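Enoyl-CoA hydratase/isomerase family protein (Bacillus anthracis, PDB 3KQF) probably catalyses the reversible hydration of trans-2-enoyl-CoA thioesters to 3-hydroxyacyl-CoA, as a member of the crotonase superfamily. Local coordinates at residues A[54-58]-A[201-205]; A[210-214]-A[237-241]; A[244-250]-A[261-265]. All coordinates share one frame; numbering follows the deposited sequence. Where two conformers were deposited one is given.

Contact 1. Residues A[54-58]-A[201-205]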
loop_
_atom_site.group_PDB
_atom_site.type_symbol
_atom_site.label_atom_id
_atom_site.label_comp_id
_atom_site.label_asym_id
_atom_site.label_seq_id
_atom_site.Cartn_x
_atom_site.Cartn_y
_atom_site.Cartn_z
ATOM N N THR A 54 29.937 -8.530 6.614
ATOM C CA THR A 54 28.942 -7.557 7.101
ATOM C C THR A 54 27.544 -8.000 6.700
ATOM O O THR A 54 27.230 -8.107 5.513
ATOM C CB THR A 54 29.227 -6.152 6.576
ATOM O OG1 THR A 54 30.503 -5.731 7.070
ATOM C CG2 THR A 54 28.158 -5.163 7.050
ATOM N N ARG A 55 26.697 -8.243 7.701
ATOM C CA ARG A 55 25.356 -8.763 7.432
ATOM C C ARG A 55 24.219 -7.761 7.496
ATOM O O ARG A 55 23.180 -8.001 6.902
ATOM C CB ARG A 55 25.052 -9.932 8.375
ATOM C CG ARG A 55 25.947 -11.158 8.141
ATOM C CD ARG A 55 25.696 -12.276 9.144
ATOM N NE ARG A 55 26.617 -13.397 8.921
ATOM C CZ ARG A 55 26.542 -14.576 9.525
ATOM N NH1 ARG A 55 25.577 -14.843 10.404
ATOM N NH2 ARG A 55 27.437 -15.507 9.229
ATOM N N VAL A 56 24.412 -6.667 8.225
ATOM C CA VAL A 56 23.389 -5.654 8.403
ATOM C C VAL A 56 24.096 -4.342 8.616
ATOM O O VAL A 56 25.188 -4.288 9.240
ATOM C CB VAL A 56 22.505 -5.913 9.665
ATOM C CG1 VAL A 56 21.394 -4.877 9.764
ATOM C CG2 VAL A 56 21.905 -7.310 9.666
ATOM N N VAL A 57 23.447 -3.287 8.148
ATOM C CA VAL A 57 23.937 -1.932 8.277
ATOM C C VAL A 57 22.911 -1.065 9.014
ATOM O O VAL A 57 21.682 -1.163 8.780
ATOM C CB VAL A 57 24.149 -1.300 6.861
ATOM C CG1 VAL A 57 24.610 0.166 6.972
ATOM C CG2 VAL A 57 25.141 -2.141 6.044
ATOM N N ILE A 58 23.412 -0.215 9.895
ATOM C CA ILE A 58 22.561 0.763 10.592
ATOM C C ILE A 58 23.005 2.165 10.149
ATOM O O ILE A 58 24.202 2.463 10.139
ATOM C CB ILE A 58 22.679 0.642 12.127
ATOM C CG1 ILE A 58 22.177 -0.713 12.588
ATOM C CG2 ILE A 58 21.863 1.763 12.810
ATOM C CD1 ILE A 58 22.565 -1.064 14.049
ATOM N N ALA A 201 19.211 -5.488 14.463
ATOM C CA ALA A 201 20.303 -5.824 13.557
ATOM C C ALA A 201 20.918 -7.178 13.935
ATOM O O ALA A 201 21.222 -7.980 13.057
ATOM C CB ALA A 201 21.391 -4.711 13.566
ATOM N N GLU A 202 21.124 -7.418 15.236
ATOM C CA GLU A 202 21.697 -8.689 15.712
ATOM C C GLU A 202 20.799 -9.872 15.371
ATOM O O GLU A 202 21.286 -10.948 15.018
ATOM C CB GLU A 202 21.970 -8.661 17.231
ATOM C CG GLU A 202 23.140 -7.803 17.648
ATOM C CD GLU A 202 23.311 -7.753 19.153
ATOM O OE1 GLU A 202 22.323 -7.990 19.896
ATOM O OE2 GLU A 202 24.428 -7.448 19.592
ATOM N N LYS A 203 19.488 -9.692 15.492
ATOM C CA LYS A 203 18.567 -10.763 15.126
ATOM C C LYS A 203 18.711 -11.101 13.651
ATOM O O LYS A 203 18.874 -12.263 13.285
ATOM C CB LYS A 203 17.117 -10.389 15.418
ATOM C CG LYS A 203 16.098 -11.447 14.966
ATOM C CD LYS A 203 16.419 -12.841 15.504
ATOM C CE LYS A 203 15.297 -13.810 15.214
ATOM N NZ LYS A 203 15.477 -15.176 15.767
ATOM N N ILE A 204 18.677 -10.081 12.804
ATOM C CA ILE A 204 18.794 -10.304 11.349
ATOM C C ILE A 204 20.147 -10.938 11.023
ATOM O O ILE A 204 20.227 -11.851 10.194
ATOM C CB ILE A 204 18.563 -8.995 10.561
ATOM C CG1 ILE A 204 17.134 -8.515 10.791
ATOM C CG2 ILE A 204 18.809 -9.217 9.069
ATOM C CD1 ILE A 204 16.821 -7.094 10.265
ATOM N N ALA A 205 21.197 -10.487 11.713
ATOM C CA ALA A 205 22.538 -11.051 11.535
ATOM C C ALA A 205 22.633 -12.533 11.922
ATOM O O ALA A 205 23.540 -13.230 11.455
ATOM C CB ALA A 205 23.575 -10.231 12.334
#
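With CG1 of V56 anti to the backbone N (chi1 -177°) and CG2 anti to the carbonyl carbon, the two methyls spread along the last turn of helix 193-206, CG1 to A201 and CG2 to I204 and A205. R55 holds its chain extended from CG to NE and runs past the C-terminal part of the same helix to A205. CG1 of V56 lies 3.8 Å from CB of A201, while CG2 sits 3.7 Å from CG2 of I204, the two side chains crossing at about a right angle. CG2 of V56 also comes within 3.5 Å of the carbonyl O of A201, an oxygen already taken by A205 N in the helix. I58 swings its CD1 back to 3.9 Å from the CB of A201, so that this small methyl is shared by V56 and I58. The polar bond is just before the strand, at its N-terminal end: NH1 of R55 donates to O of A205 (2.8 Å, N-H...O 162°), head-on to the carbonyl and in the guanidinium plane. It serves a carbonyl near the end of the helix, where the positive guanidinium probably suits the helix dipole. The other amino group, NH2, bonds to O of Y262, joining the C-terminal tail to the same arginine. Strand and helix run nearly antiparallel, at 167°, and the small A201 and A205 are consistent with axes 8.7 Å apart. I106 of the neighbouring strand continues the apolar layer, an arrangement of helix laid on beta-sheet that belongs to the alpha/beta core of the crotonase fold.

Contact 2. Residues A[210-214]-A[237-241]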
loop_
_atom_site.group_PDB
_atom_site.type_symbol
_atom_site.label_atom_id
_atom_site.label_comp_id
_atom_site.label_asym_id
_atom_site.label_seq_id
_atom_site.Cartn_x
_atom_site.Cartn_y
_atom_site.Cartn_z
ATOM N N ILE A 210 22.803 -15.729 3.262
ATOM C CA ILE A 210 22.493 -15.911 1.837
ATOM C C ILE A 210 20.983 -15.747 1.677
ATOM O O ILE A 210 20.507 -15.066 0.762
ATOM C CB ILE A 210 22.957 -17.294 1.325
ATOM C CG1 ILE A 210 24.479 -17.390 1.379
ATOM C CG2 ILE A 210 22.429 -17.550 -0.073
ATOM C CD1 ILE A 210 25.020 -18.742 0.982
ATOM N N ALA A 211 20.233 -16.304 2.622
ATOM C CA ALA A 211 18.770 -16.241 2.623
ATOM C C ALA A 211 18.250 -14.797 2.791
ATOM O O ALA A 211 17.367 -14.351 2.055
ATOM C CB ALA A 211 18.204 -17.146 3.750
ATOM N N VAL A 212 18.842 -14.057 3.728
ATOM C CA VAL A 212 18.442 -12.669 3.973
ATOM C C VAL A 212 18.730 -11.823 2.724
ATOM O O VAL A 212 17.886 -11.029 2.296
ATOM C CB VAL A 212 19.124 -12.080 5.217
ATOM C CG1 VAL A 212 18.879 -10.552 5.337
ATOM C CG2 VAL A 212 18.648 -12.796 6.487
ATOM N N ARG A 213 19.918 -11.991 2.150
ATOM C CA ARG A 213 20.301 -11.238 0.946
ATOM C C ARG A 213 19.384 -11.556 -0.223
ATOM O O ARG A 213 18.962 -10.648 -0.949
ATOM C CB ARG A 213 21.769 -11.502 0.562
ATOM C CG ARG A 213 22.746 -10.951 1.600
ATOM C CD ARG A 213 24.159 -10.768 1.027
ATOM N NE ARG A 213 25.095 -10.221 2.010
ATOM C CZ ARG A 213 26.296 -9.710 1.722
ATOM N NH1 ARG A 213 26.717 -9.619 0.461
ATOM N NH2 ARG A 213 27.071 -9.248 2.699
ATOM N N LEU A 214 19.085 -12.842 -0.412
ATOM C CA LEU A 214 18.158 -13.257 -1.485
ATOM C C LEU A 214 16.732 -12.724 -1.231
ATOM O O LEU A 214 16.030 -12.331 -2.176
ATOM C CB LEU A 214 18.180 -14.788 -1.659
ATOM C CG LEU A 214 19.368 -15.357 -2.424
ATOM C CD1 LEU A 214 19.451 -16.897 -2.278
ATOM C CD2 LEU A 214 19.280 -14.967 -3.907
ATOM N N ALA A 237 15.144 -17.323 -6.873
ATOM C CA ALA A 237 15.852 -16.974 -5.647
ATOM C C ALA A 237 15.904 -18.156 -4.691
ATOM O O ALA A 237 16.937 -18.389 -4.051
ATOM C CB ALA A 237 15.210 -15.783 -4.968
ATOM N N TYR A 238 14.793 -18.892 -4.588
ATOM C CA TYR A 238 14.700 -20.060 -3.701
ATOM C C TYR A 238 15.746 -21.136 -4.116
ATOM O O TYR A 238 16.312 -21.836 -3.270
ATOM C CB TYR A 238 13.265 -20.602 -3.714
ATOM C CG TYR A 238 12.962 -21.689 -2.701
ATOM C CD1 TYR A 238 12.565 -21.371 -1.408
ATOM C CD2 TYR A 238 13.023 -23.029 -3.053
ATOM C CE1 TYR A 238 12.267 -22.365 -0.484
ATOM C CE2 TYR A 238 12.715 -24.026 -2.136
ATOM C CZ TYR A 238 12.339 -23.683 -0.853
ATOM O OH TYR A 238 12.031 -24.673 0.069
ATOM N N GLU A 239 16.043 -21.222 -5.406
ATOM C CA GLU A 239 17.060 -22.163 -5.888
ATOM C C GLU A 239 18.421 -21.807 -5.300
ATOM O O GLU A 239 19.275 -22.664 -5.136
ATOM C CB GLU A 239 17.130 -22.136 -7.416
ATOM C CG GLU A 239 15.846 -22.546 -8.089
ATOM C CD GLU A 239 15.521 -24.010 -7.875
ATOM O OE1 GLU A 239 14.348 -24.322 -7.579
ATOM O OE2 GLU A 239 16.449 -24.841 -7.968
ATOM N N GLY A 240 18.615 -20.528 -4.990
ATOM C CA GLY A 240 19.859 -20.055 -4.398
ATOM C C GLY A 240 20.076 -20.477 -2.953
ATOM O O GLY A 240 21.166 -20.318 -2.436
ATOM N N VAL A 241 19.043 -20.973 -2.273
ATOM C CA VAL A 241 19.214 -21.402 -0.871
ATOM C C VAL A 241 19.134 -22.895 -0.660
ATOM O O VAL A 241 19.728 -23.424 0.284
ATOM C CB VAL A 241 18.183 -20.729 0.063
ATOM C CG1 VAL A 241 18.428 -19.265 0.101
ATOM C CG2 VAL A 241 16.735 -21.051 -0.378
#
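I210 begins the contact by extending its CG2 to the carbonyl O of G240, 3.9 Å away, with CG1 of V241 a looser neighbour. One residue on, A211 meets CG1 of V241 with its CA, 4.0 Å away, and, slightly farther off, with its methyl. R213 takes no part across the contact; its NH2 is hydrogen-bonded to O of E51. L214 then carries most of the packing. Its CG stands beside the backbone N (chi1 -78°), and from there CD1 is carried into the groove between A237 and V241, 3.5 Å from CG1 of V241 and 3.4 Å from the carbonyl O of A237. That oxygen is also the acceptor of the G240 backbone N-H, so the methyl lies against a carbonyl already hydrogen-bonded within its own segment. CD1 also lies near the backbone of G240, 3.7 Å from its C atom; with no side chain on G240, the leucine can rest on the main chain. The other branch, CD2, reaches CB of A237 at 4.3 Å. The side chains of L214 and V241 run alongside one another, pointing opposite ways, in keeping with two helices that run antiparallel at 173° with axes 9.6 Å apart. They are successive helices of the C-terminal region, 209-222 and 227-242, packed as a helical hairpin. The second subunit adds to the packing, with its I144 on A211, I145 on A237 and A143 on V241. Between these two segments the contact is van der Waals, methyls against methyls and backbone carbonyls, so its hold depends on shape complementarity more than on directed bonds.

Contact 3. Residues A[244-250]-A[261-265]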
loop_
_atom_site.group_PDB
_atom_site.type_symbol
_atom_site.label_atom_id
_atom_site.label_comp_id
_atom_site.label_asym_id
_atom_site.label_seq_id
_atom_site.Cartn_x
_atom_site.Cartn_y
_atom_site.Cartn_z
ATOM N N THR A 244 22.557 -24.798 -0.292
ATOM C CA THR A 244 23.532 -24.221 0.637
ATOM C C THR A 244 23.787 -25.070 1.868
ATOM O O THR A 244 22.933 -25.845 2.281
ATOM C CB THR A 244 23.102 -22.791 1.095
ATOM O OG1 THR A 244 21.867 -22.843 1.822
ATOM C CG2 THR A 244 22.947 -21.860 -0.102
ATOM N N LYS A 245 24.987 -24.936 2.424
ATOM C CA LYS A 245 25.353 -25.632 3.648
ATOM C C LYS A 245 24.568 -25.004 4.807
ATOM O O LYS A 245 24.181 -25.693 5.740
ATOM C CB LYS A 245 26.858 -25.551 3.909
ATOM C CG LYS A 245 27.707 -26.239 2.862
ATOM C CD LYS A 245 29.169 -26.349 3.300
ATOM C CE LYS A 245 30.012 -27.057 2.235
ATOM N NZ LYS A 245 31.451 -27.191 2.635
ATOM N N ASP A 246 24.318 -23.697 4.736
ATOM C CA ASP A 246 23.528 -23.026 5.781
ATOM C C ASP A 246 22.129 -23.647 5.914
ATOM O O ASP A 246 21.640 -23.829 7.027
ATOM C CB ASP A 246 23.432 -21.508 5.554
ATOM C CG ASP A 246 24.669 -20.738 6.042
ATOM O OD1 ASP A 246 25.507 -21.305 6.776
ATOM O OD2 ASP A 246 24.767 -19.523 5.710
ATOM N N ARG A 247 21.488 -24.007 4.797
ATOM C CA ARG A 247 20.165 -24.652 4.878
ATOM C C ARG A 247 20.241 -25.949 5.665
ATOM O O ARG A 247 19.351 -26.256 6.463
ATOM C CB ARG A 247 19.591 -24.932 3.491
ATOM C CG ARG A 247 18.309 -25.731 3.520
ATOM C CD ARG A 247 17.794 -25.975 2.123
ATOM N NE ARG A 247 16.692 -26.936 2.108
ATOM C CZ ARG A 247 16.834 -28.259 2.063
ATOM N NH1 ARG A 247 15.755 -29.032 2.052
ATOM N NH2 ARG A 247 18.042 -28.819 2.036
ATOM N N LEU A 248 21.312 -26.709 5.441
ATOM C CA LEU A 248 21.523 -27.969 6.136
ATOM C C LEU A 248 21.723 -27.734 7.641
ATOM O O LEU A 248 21.181 -28.473 8.467
ATOM C CB LEU A 248 22.711 -28.727 5.522
ATOM C CG LEU A 248 22.510 -29.062 4.041
ATOM C CD1 LEU A 248 23.768 -29.671 3.436
ATOM C CD2 LEU A 248 21.297 -29.982 3.865
ATOM N N GLU A 249 22.508 -26.712 7.987
ATOM C CA GLU A 249 22.725 -26.328 9.386
ATOM C C GLU A 249 21.400 -25.941 10.045
ATOM O O GLU A 249 21.191 -26.231 11.225
ATOM C CB GLU A 249 23.724 -25.152 9.481
ATOM C CG GLU A 249 23.802 -24.421 10.835
ATOM C CD GLU A 249 24.395 -25.234 11.979
ATOM O OE1 GLU A 249 24.785 -26.410 11.774
ATOM O OE2 GLU A 249 24.488 -24.676 13.101
ATOM N N GLY A 250 20.526 -25.275 9.286
ATOM C CA GLY A 250 19.210 -24.865 9.784
ATOM C C GLY A 250 18.383 -26.082 10.166
ATOM O O GLY A 250 17.786 -26.135 11.246
HETATM N N MSE A 261 24.297 -21.884 13.580
HETATM C CA MSE A 261 25.469 -21.033 13.371
HETATM C C MSE A 261 25.739 -20.941 11.882
HETATM O O MSE A 261 26.493 -21.738 11.307
HETATM C CB MSE A 261 26.694 -21.569 14.127
HETATM C CG MSE A 261 26.759 -21.134 15.576
HETATM SE SE MSE A 261 28.224 -21.975 16.555
HETATM C CE MSE A 261 29.550 -22.106 15.120
ATOM N N TYR A 262 25.110 -19.960 11.258
ATOM C CA TYR A 262 25.231 -19.792 9.818
ATOM C C TYR A 262 26.550 -19.122 9.453
ATOM O O TYR A 262 27.078 -18.302 10.216
ATOM C CB TYR A 262 24.018 -19.050 9.267
ATOM C CG TYR A 262 22.706 -19.748 9.579
ATOM C CD1 TYR A 262 22.457 -21.030 9.115
ATOM C CD2 TYR A 262 21.701 -19.103 10.282
ATOM C CE1 TYR A 262 21.264 -21.667 9.367
ATOM C CE2 TYR A 262 20.489 -19.723 10.533
ATOM C CZ TYR A 262 20.270 -21.008 10.071
ATOM O OH TYR A 262 19.084 -21.648 10.338
ATOM N N LYS A 263 27.087 -19.493 8.292
ATOM C CA LYS A 263 28.394 -19.008 7.859
ATOM C C LYS A 263 28.418 -18.379 6.458
ATOM O O LYS A 263 29.483 -18.001 5.971
ATOM C CB LYS A 263 29.378 -20.178 7.934
ATOM C CG LYS A 263 29.363 -20.883 9.316
ATOM C CD LYS A 263 30.295 -22.066 9.411
ATOM C CE LYS A 263 30.125 -22.786 10.763
ATOM N NZ LYS A 263 30.473 -21.938 11.945
ATOM N N GLY A 264 27.259 -18.249 5.817
ATOM C CA GLY A 264 27.199 -17.665 4.473
ATOM C C GLY A 264 27.743 -18.602 3.405
ATOM O O GLY A 264 28.524 -18.198 2.543
ATOM N N GLU A 265 27.376 -19.874 3.520
ATOM C CA GLU A 265 27.823 -20.924 2.603
ATOM C C GLU A 265 26.708 -21.945 2.447
ATOM O O GLU A 265 26.809 -22.901 1.662
ATOM C CB GLU A 265 29.056 -21.630 3.161
ATOM C CG GLU A 265 28.832 -22.238 4.549
ATOM C CD GLU A 265 29.969 -23.126 5.015
ATOM O OE1 GLU A 265 29.822 -23.749 6.095
ATOM O OE2 GLU A 265 30.994 -23.228 4.304
ATOM O OXT GLU A 265 25.708 -21.834 3.161
HETATM O O HOH W 1 26.792 -23.841 7.230
#
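D246 places its carboxylate over the turn formed by K263 and G264, and each oxygen takes a backbone N-H on its syn side: OD1 from K263 N (2.8 Å, 173°) and OD2 from G264 N (2.8 Å, a more bent 136°). Both donors stand a little out of the carboxylate plane, and E265 N adds a weak third bond to OD2. A water donates to OD1 and, in one of two deposited conformers of E265, also to OE1 of that residue. The tail turns at G264, whose phi is positive, and this brings the terminal carboxylate of E265 back over the first turn of helix 245-255. There O accepts from K245 N and OXT from D246 N, at 2.8 Å in the latter. The chain's own C-terminus thus occupies the amino end of a helix, where first-turn backbone N-H groups and the helix dipole probably stabilise its negative charge. T244, the N-cap residue, adds the capping bond, its OG1 accepting from R247 N and also pairing with O of V241. OXT of E265 and OD2 of D246, like in charge, come to 3.6 Å, a closeness that these N-H donors probably offset. In the same E265 conformer, the side chains of K245 and E265 pass at a slant. Farther along the helix, E249 bends at chi2 (68°), and its OE2 uses the anti lone pair to accept from M261 N, while R258 forms a salt bridge with the same oxygen. M261 is a selenomethionine. The Y262 ring presents its edge to the helix, CE1 lying 3.2 Å from the carbonyl O of D246, and its OH, close to CA of G250, is hydrogen-bonded to O of T141 in the second subunit.

In the fold
Contact 1 lies in the buried core; contacts 2 and 3 lie farther out and lean more on the second subunit, which touches contact 1 at I204. Helices 193-206 and 209-222 follow one another, as do 227-242 and 245-255. The three contacts stand in chain order, each closing before the next opens. I204 packs on V212 between contacts 1 and 2. I210 bridges 2 and 3 by laying its CD1 on G264 and E265, and R55 spans from 1 to 3 through Y262. Chemistry changes with place: contact 1 is mainly apolar with one charged bond, contact 2 sets apolar side chains against methyls and carbonyls, and contact 3, rich in exposed residues, is held by backbone N-H groups and carboxylates.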